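Thioredoxin-like protein (Parabacteroides distasonis, PDB 4FO5) is of unknown function but belongs to the thioredoxin-like and AhpC/TSA group, whose members are typically thiol oxidoreductases or peroxidases. Local coordinates at residues N38-Y43 with T81-I86; Q53-V58 with D87-S92. One frame throughout, in Å; residues are numbered along the deposited sequence.

Contact 1: N38-Y43 with T81-I86; sequences NFWAAY and TETVKI
Trp40 runs its indole out from the end of strand 34-40 until the six-membered ring butts against Thr83 and Val84 on helix 77-87. The bond from the backbone to CB already points toward the helix. CG sits between the backbone N and the carbonyl carbon (chi1 69°), and this torsion turns the ring system toward helix 77-87. CG, CD1 and NE1 of the five-membered ring stay back from the helix, so the reach is made by the benzo end. There CZ3 lies 3.6 Å from Thr83 CG2, and CH2 is at the same 3.6 Å from that methyl, which therefore straddles the bond joining the two ring atoms. One corner further round, CZ2 comes to 4.0 Å from Val84 CG2. Both methyls sit near the ring plane, at its edge, so the helix meets a rim of ring CH groups.

Thr83 can offer that methyl because CG2 stands anti to its backbone N, while OG1 turns back and hydrogen-bonds the carbonyl O of Ile79 one turn earlier. Across the contact the same hydroxyl meets an apolar group: Ala42 CB lies 3.6 Å from Thr83 OG1. With the indole of Trp40 cut back to an alanine, the methyls of Thr83 and Val84 would probably lose the ring edge they pack on, and a gap would be likely to open between strand and helix.

Around the contact, Trp40 also touches Ser47 and Asn51 of helix 45-58 and Ser70 and Ser72 of strand 66-72, and its backbone pairs with Ile71 and Met73. The indole thus lies where strand 34-40, its parallel neighbour 66-72, helix 45-58 and helix 77-87 come together.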
ATOM      1  N   ASN A  38       0.713  -0.378   0.088  1.00 27.03           N
ATOM      2  CA  ASN A  38       2.127  -0.473   0.365  1.00 28.17           C
ATOM      3  C   ASN A  38       2.459  -0.168   1.833  1.00 32.71           C
ATOM      4  O   ASN A  38       1.944   0.784   2.395  1.00 35.22           O
ATOM      5  CB  ASN A  38       2.903   0.451  -0.563  1.00 28.52           C
ATOM      6  CG  ASN A  38       4.374   0.301  -0.407  1.00 39.00           C
ATOM      7  OD1 ASN A  38       4.930  -0.761  -0.654  1.00 35.11           O
ATOM      8  ND2 ASN A  38       5.042   1.373  -0.007  1.00 31.91           N
ATOM      9  N   PHE A  39       3.285  -1.010   2.454  1.00 26.90           N
ATOM     10  CA  PHE A  39       3.740  -0.838   3.833  1.00 26.56           C
ATOM     11  C   PHE A  39       5.177  -0.449   3.816  1.00 31.37           C
ATOM     12  O   PHE A  39       5.976  -1.049   3.093  1.00 30.90           O
ATOM     13  CB  PHE A  39       3.537  -2.125   4.655  1.00 29.32           C
ATOM     14  CG  PHE A  39       2.080  -2.487   4.810  1.00 29.72           C
ATOM     15  CD1 PHE A  39       1.301  -1.888   5.790  1.00 31.48           C
ATOM     16  CD2 PHE A  39       1.464  -3.358   3.917  1.00 30.50           C
ATOM     17  CE1 PHE A  39      -0.053  -2.218   5.932  1.00 33.52           C
ATOM     18  CE2 PHE A  39       0.120  -3.699   4.066  1.00 33.00           C
ATOM     19  CZ  PHE A  39      -0.632  -3.120   5.065  1.00 32.39           C
ATOM     20  N   TRP A  40       5.523   0.551   4.622  1.00 29.86           N
ATOM     21  CA  TRP A  40       6.881   1.054   4.735  1.00 31.25           C
ATOM     22  C   TRP A  40       7.066   1.728   6.094  1.00 36.93           C
ATOM     23  O   TRP A  40       6.103   1.910   6.832  1.00 36.23           O
ATOM     24  CB  TRP A  40       7.186   2.057   3.585  1.00 29.01           C
ATOM     25  CG  TRP A  40       6.417   3.338   3.711  1.00 29.34           C
ATOM     26  CD1 TRP A  40       5.089   3.516   3.482  1.00 30.70           C
ATOM     27  CD2 TRP A  40       6.915   4.596   4.191  1.00 30.73           C
ATOM     28  NE1 TRP A  40       4.730   4.814   3.752  1.00 30.78           N
ATOM     29  CE2 TRP A  40       5.830   5.497   4.204  1.00 33.48           C
ATOM     30  CE3 TRP A  40       8.175   5.046   4.617  1.00 33.76           C
ATOM     31  CZ2 TRP A  40       5.962   6.830   4.626  1.00 34.27           C
ATOM     32  CZ3 TRP A  40       8.302   6.366   5.042  1.00 36.27           C
ATOM     33  CH2 TRP A  40       7.209   7.243   5.029  1.00 36.31           C
ATOM     34  N   ALA A  41       8.300   2.114   6.405  1.00 34.78           N
ATOM     35  CA  ALA A  41       8.660   2.869   7.607  1.00 37.51           C
ATOM     36  C   ALA A  41       9.964   3.591   7.343  1.00 43.33           C
ATOM     37  O   ALA A  41      10.814   3.053   6.631  1.00 41.90           O
ATOM     38  CB  ALA A  41       8.791   1.951   8.814  1.00 40.43           C
ATOM     39  N   ALA A  42      10.122   4.809   7.896  1.00 43.38           N
ATOM     40  CA  ALA A  42      11.349   5.600   7.755  1.00 46.18           C
ATOM     41  C   ALA A  42      12.578   4.820   8.268  1.00 51.97           C
ATOM     42  O   ALA A  42      13.657   4.971   7.701  1.00 53.82           O
ATOM     43  CB  ALA A  42      11.212   6.921   8.501  1.00 49.14           C
ATOM     44  N   TYR A  43      12.390   3.929   9.283  1.00 47.97           N
ATOM     45  CA  TYR A  43      13.462   3.092   9.848  1.00 49.29           C
ATOM     46  C   TYR A  43      13.887   1.932   8.896  1.00 52.84           C
ATOM     47  O   TYR A  43      14.849   1.232   9.198  1.00 54.88           O
ATOM     48  CB  TYR A  43      13.091   2.547  11.247  1.00 50.50           C
ATOM     49  CG  TYR A  43      11.939   1.562  11.299  1.00 48.02           C
ATOM     50  CD1 TYR A  43      12.105   0.242  10.887  1.00 48.37           C
ATOM     51  CD2 TYR A  43      10.725   1.911  11.888  1.00 48.27           C
ATOM     52  CE1 TYR A  43      11.073  -0.689  10.998  1.00 47.98           C
ATOM     53  CE2 TYR A  43       9.683   0.991  12.001  1.00 47.32           C
ATOM     54  CZ  TYR A  43       9.857  -0.307  11.544  1.00 53.75           C
ATOM     55  OH  TYR A  43       8.827  -1.219  11.634  1.00 53.69           O
ATOM     56  N   THR A  81       5.301  12.585   9.173  1.00 48.63           N
ATOM     57  CA  THR A  81       5.065  13.907   8.601  1.00 49.56           C
ATOM     58  C   THR A  81       6.328  14.465   7.928  1.00 54.51           C
ATOM     59  O   THR A  81       6.265  14.825   6.753  1.00 53.99           O
ATOM     60  CB  THR A  81       4.491  14.831   9.693  1.00 58.75           C
ATOM     61  OG1 THR A  81       3.119  14.463   9.856  1.00 57.88           O
ATOM     62  CG2 THR A  81       4.579  16.310   9.343  1.00 59.34           C
ATOM     63  N   GLU A  82       7.453  14.501   8.651  1.00 52.51           N
ATOM     64  CA  GLU A  82       8.747  15.002   8.169  1.00 53.38           C
ATOM     65  C   GLU A  82       9.240  14.201   6.949  1.00 52.74           C
ATOM     66  O   GLU A  82       9.663  14.806   5.963  1.00 51.60           O
ATOM     67  CB  GLU A  82       9.771  14.927   9.319  1.00 57.74           C
ATOM     68  CG  GLU A  82      11.034  15.739   9.137  1.00 74.23           C
ATOM     69  CD  GLU A  82      12.048  15.540  10.246  1.00104.81           C
ATOM     70  OE1 GLU A  82      12.445  14.377  10.490  1.00 99.41           O
ATOM     71  OE2 GLU A  82      12.458  16.551  10.864  1.00105.21           O
ATOM     72  N   THR A  83       9.139  12.846   7.007  1.00 46.52           N
ATOM     73  CA  THR A  83       9.577  11.926   5.949  1.00 43.61           C
ATOM     74  C   THR A  83       8.785  12.150   4.649  1.00 44.74           C
ATOM     75  O   THR A  83       9.386  12.294   3.588  1.00 42.21           O
ATOM     76  CB  THR A  83       9.485  10.454   6.425  1.00 48.25           C
ATOM     77  OG1 THR A  83      10.245  10.297   7.626  1.00 52.16           O
ATOM     78  CG2 THR A  83      10.016   9.484   5.407  1.00 44.41           C
ATOM     79  N   VAL A  84       7.444  12.192   4.738  1.00 42.08           N
ATOM     80  CA  VAL A  84       6.557  12.379   3.585  1.00 41.24           C
ATOM     81  C   VAL A  84       6.821  13.773   2.945  1.00 45.96           C
ATOM     82  O   VAL A  84       6.832  13.886   1.714  1.00 45.17           O
ATOM     83  CB  VAL A  84       5.086  12.140   4.021  1.00 45.90           C
ATOM     84  CG1 VAL A  84       4.109  12.559   2.943  1.00 46.35           C
ATOM     85  CG2 VAL A  84       4.876  10.668   4.364  1.00 43.82           C
ATOM     86  N   LYS A  85       7.141  14.790   3.780  1.00 43.77           N
ATOM     87  CA  LYS A  85       7.495  16.140   3.338  1.00 44.70           C
ATOM     88  C   LYS A  85       8.847  16.093   2.599  1.00 50.07           C
ATOM     89  O   LYS A  85       8.922  16.557   1.460  1.00 50.25           O
ATOM     90  CB  LYS A  85       7.527  17.108   4.537  1.00 49.73           C
ATOM     91  CG  LYS A  85       7.751  18.580   4.171  1.00 65.23           C
ATOM     92  N   ILE A  86       9.879  15.465   3.200  1.00 47.50           N
ATOM     93  CA  ILE A  86      11.223  15.320   2.589  1.00 49.01           C
ATOM     94  C   ILE A  86      11.161  14.552   1.243  1.00 50.81           C
ATOM     95  O   ILE A  86      11.818  14.956   0.273  1.00 50.98           O
ATOM     96  CB  ILE A  86      12.222  14.640   3.574  1.00 53.51           C
ATOM     97  CG1 ILE A  86      12.636  15.619   4.699  1.00 57.45           C
ATOM     98  CG2 ILE A  86      13.474  14.100   2.846  1.00 55.28           C
ATOM     99  CD1 ILE A  86      13.052  14.952   6.030  1.00 64.33           C
TER

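Contact 2: Q53-V58 with D87-S92; sequences QLANEV and DKLDLS
Leu89 sends one methyl, CD2, into the side of helix 45-58, where Ala55 CB receives it at 3.8 Å. This is the tight half of the contact: both residues are buried, and the small alanine is consistent with the close approach, Ala55 CA lying 6.8 Å from Leu89 CA. Leu89 CG stands anti to its carbonyl carbon (chi1 -59°), which brings the end of the side chain nearer the helix than its first bond would suggest. Leu89 also touches Asn51 and Val52, about a turn before Ala55 on helix 45-58, and Ala55 rests on Met68 of strand 66-72.

The outer half is looser and wetter. Asn56 crosses Leu89 at about a right angle, its ND2 no closer than 4.2 Å to Leu89 CD2. That amide donates to the carbonyl O of Val52 and to a water 2.9 Å from ND2, which in turn donates a hydrogen bond to Asp87 O. Asn56 was modelled in two conformers, so the water bridge is doubtful as a permanent link.

Further along the loop, Asp90 OD1 accepts from Ser92 N at 3.1 Å, closing an Asx turn. Lys88, with positive phi, ends helix 77-87 in a Schellman motif. Together these turns shape the connection into strand 94-96, the return leg of a beta-alpha-beta crossover from strand 66-72 in this thioredoxin-like fold.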
ATOM      1  N   GLN A  53       9.330   5.477  -5.268  1.00 30.54           N
ATOM      2  CA  GLN A  53       9.282   5.007  -6.645  1.00 30.64           C
ATOM      3  C   GLN A  53       7.882   4.581  -7.022  1.00 34.20           C
ATOM      4  O   GLN A  53       7.414   4.970  -8.091  1.00 34.72           O
ATOM      5  CB  GLN A  53      10.305   3.902  -6.902  1.00 32.28           C
ATOM      6  CG  GLN A  53      11.767   4.384  -6.761  1.00 34.23           C
ATOM      7  CD  GLN A  53      12.134   5.616  -7.574  1.00 52.50           C
ATOM      8  OE1 GLN A  53      11.888   5.690  -8.786  1.00 52.05           O
ATOM      9  NE2 GLN A  53      12.784   6.601  -6.929  1.00 41.42           N
ATOM     10  N   LEU A  54       7.183   3.866  -6.134  1.00 30.11           N
ATOM     11  CA  LEU A  54       5.791   3.464  -6.399  1.00 30.36           C
ATOM     12  C   LEU A  54       4.847   4.682  -6.490  1.00 35.37           C
ATOM     13  O   LEU A  54       4.084   4.766  -7.451  1.00 35.23           O
ATOM     14  CB  LEU A  54       5.272   2.478  -5.337  1.00 29.08           C
ATOM     15  CG  LEU A  54       5.923   1.080  -5.344  1.00 34.23           C
ATOM     16  CD1 LEU A  54       5.638   0.353  -4.037  1.00 33.37           C
ATOM     17  CD2 LEU A  54       5.487   0.249  -6.557  1.00 36.77           C
ATOM     18  N   ALA A  55       4.900   5.620  -5.515  1.00 33.59           N
ATOM     19  CA  ALA A  55       4.034   6.818  -5.532  1.00 35.41           C
ATOM     20  C   ALA A  55       4.230   7.618  -6.828  1.00 41.73           C
ATOM     21  O   ALA A  55       3.238   8.036  -7.422  1.00 42.44           O
ATOM     22  CB  ALA A  55       4.293   7.694  -4.315  1.00 36.59           C
ATOM     23  N   ASN A  56       5.489   7.776  -7.306  1.00 39.54           N
ATOM     24  CA  ASN A  56       5.702   8.522  -8.545  0.60 40.98           C
ATOM     25  C   ASN A  56       5.199   7.716  -9.768  1.00 44.20           C
ATOM     26  O   ASN A  56       4.728   8.326 -10.724  1.00 46.48           O
ATOM     27  CB  ASN A  56       7.153   8.978  -8.681  0.60 42.52           C
ATOM     28  CG  ASN A  56       7.432  10.146  -7.754  0.60 52.62           C
ATOM     29  OD1 ASN A  56       7.117  11.305  -8.051  0.60 52.84           O
ATOM     30  ND2 ASN A  56       7.899   9.862  -6.560  0.60 34.33           N
ATOM     31  N   GLU A  57       5.221   6.378  -9.724  1.00 36.67           N
ATOM     32  CA  GLU A  57       4.689   5.583 -10.822  1.00 36.22           C
ATOM     33  C   GLU A  57       3.160   5.718 -10.923  1.00 40.50           C
ATOM     34  O   GLU A  57       2.638   5.766 -12.026  1.00 41.86           O
ATOM     35  CB  GLU A  57       5.069   4.111 -10.645  1.00 36.52           C
ATOM     36  CG  GLU A  57       5.059   3.324 -11.940  1.00 42.95           C
ATOM     37  CD  GLU A  57       6.141   3.670 -12.952  1.00 56.60           C
ATOM     38  OE1 GLU A  57       7.164   4.296 -12.583  1.00 46.36           O
ATOM     39  OE2 GLU A  57       5.931   3.355 -14.143  1.00 46.69           O
ATOM     40  N   VAL A  58       2.459   5.761  -9.771  1.00 36.21           N
ATOM     41  CA  VAL A  58       0.994   5.862  -9.675  1.00 36.98           C
ATOM     42  C   VAL A  58       0.545   7.199 -10.247  1.00 41.80           C
ATOM     43  O   VAL A  58      -0.489   7.240 -10.913  1.00 43.05           O
ATOM     44  CB  VAL A  58       0.456   5.611  -8.235  1.00 39.61           C
ATOM     45  CG1 VAL A  58      -1.049   5.891  -8.127  1.00 40.59           C
ATOM     46  CG2 VAL A  58       0.746   4.185  -7.791  1.00 37.36           C
ATOM     47  N   ASP A  87      10.365  13.465   1.195  1.00 44.26           N
ATOM     48  CA  ASP A  87      10.243  12.603   0.027  1.00 42.30           C
ATOM     49  C   ASP A  87       9.305  13.192  -1.044  1.00 46.32           C
ATOM     50  O   ASP A  87       9.239  12.660  -2.152  1.00 45.63           O
ATOM     51  CB  ASP A  87       9.799  11.192   0.463  1.00 42.17           C
ATOM     52  CG  ASP A  87      10.863  10.442   1.275  1.00 51.71           C
ATOM     53  OD1 ASP A  87      12.039  10.893   1.289  1.00 53.59           O
ATOM     54  OD2 ASP A  87      10.520   9.419   1.902  1.00 55.70           O
ATOM     55  N   LYS A  88       8.607  14.297  -0.714  1.00 45.31           N
ATOM     56  CA  LYS A  88       7.704  15.074  -1.592  1.00 45.99           C
ATOM     57  C   LYS A  88       6.590  14.195  -2.177  1.00 46.90           C
ATOM     58  O   LYS A  88       6.259  14.302  -3.358  1.00 48.64           O
ATOM     59  CB  LYS A  88       8.483  15.781  -2.738  1.00 49.68           C
ATOM     60  CG  LYS A  88       9.711  16.600  -2.323  1.00 61.28           C
ATOM     61  CD  LYS A  88      10.460  17.154  -3.547  1.00 75.20           C
ATOM     62  CE  LYS A  88       9.856  18.428  -4.109  1.00 94.72           C
ATOM     63  NZ  LYS A  88      10.572  18.899  -5.324  1.00108.30           N
ATOM     64  N   LEU A  89       6.000  13.350  -1.353  1.00 39.27           N
ATOM     65  CA  LEU A  89       4.943  12.448  -1.812  1.00 36.62           C
ATOM     66  C   LEU A  89       3.557  13.066  -1.694  1.00 39.66           C
ATOM     67  O   LEU A  89       3.325  13.863  -0.788  1.00 38.50           O
ATOM     68  CB  LEU A  89       5.006  11.145  -1.008  1.00 34.64           C
ATOM     69  CG  LEU A  89       6.362  10.424  -1.130  1.00 39.44           C
ATOM     70  CD1 LEU A  89       6.426   9.226  -0.230  1.00 39.50           C
ATOM     71  CD2 LEU A  89       6.664  10.041  -2.584  1.00 40.23           C
ATOM     72  N   ASP A  90       2.638  12.664  -2.601  1.00 35.77           N
ATOM     73  CA  ASP A  90       1.235  13.070  -2.630  1.00 37.35           C
ATOM     74  C   ASP A  90       0.631  12.717  -1.274  1.00 41.14           C
ATOM     75  O   ASP A  90       0.537  11.539  -0.943  1.00 39.55           O
ATOM     76  CB  ASP A  90       0.500  12.336  -3.789  1.00 37.99           C
ATOM     77  CG  ASP A  90      -0.953  12.711  -4.057  1.00 42.72           C
ATOM     78  OD1 ASP A  90      -1.573  13.376  -3.199  1.00 39.54           O
ATOM     79  OD2 ASP A  90      -1.490  12.297  -5.110  1.00 53.24           O
ATOM     80  N   LEU A  91       0.279  13.733  -0.471  1.00 37.64           N
ATOM     81  CA  LEU A  91      -0.267  13.512   0.869  1.00 37.16           C
ATOM     82  C   LEU A  91      -1.585  12.746   0.856  1.00 42.36           C
ATOM     83  O   LEU A  91      -1.912  12.141   1.876  1.00 41.92           O
ATOM     84  CB  LEU A  91      -0.435  14.824   1.654  1.00 39.62           C
ATOM     85  CG  LEU A  91       0.833  15.663   1.909  1.00 45.70           C
ATOM     86  CD1 LEU A  91       0.523  16.900   2.667  1.00 48.64           C
ATOM     87  CD2 LEU A  91       1.827  14.927   2.713  1.00 49.02           C
ATOM     88  N   SER A  92      -2.341  12.754  -0.269  1.00 39.72           N
ATOM     89  CA  SER A  92      -3.617  12.048  -0.319  0.50 39.70           C
ATOM     90  C   SER A  92      -3.416  10.509  -0.286  1.00 41.65           C
ATOM     91  O   SER A  92      -4.327   9.794   0.100  1.00 42.36           O
ATOM     92  CB  SER A  92      -4.425  12.474  -1.543  0.50 44.10           C
ATOM     93  OG  SER A  92      -3.801  12.099  -2.760  0.50 52.92           O
TER
HETATM   94  O   HOH W   1       8.846  12.041  -4.936  1.00 38.99           O

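How the contacts relate
Coming from the N terminus, the chain opens contact 1 at the end of strand 34-40 and, after a short turn, opens contact 2 on the last turns of helix 45-58. It then runs through strand 66-72 into helix 77-87, where 81-86 closes the first loop; the loop at 87-92 closes the second immediately afterwards. The two loops therefore cross. Their later segments are continuous in sequence and further joined by a probable hydrogen bond from Leu89 N to Val84 O (3.2 Å). Together they tie helix 77-87 and its exit loop to two successive elements, strand 34-40 and helix 45-58.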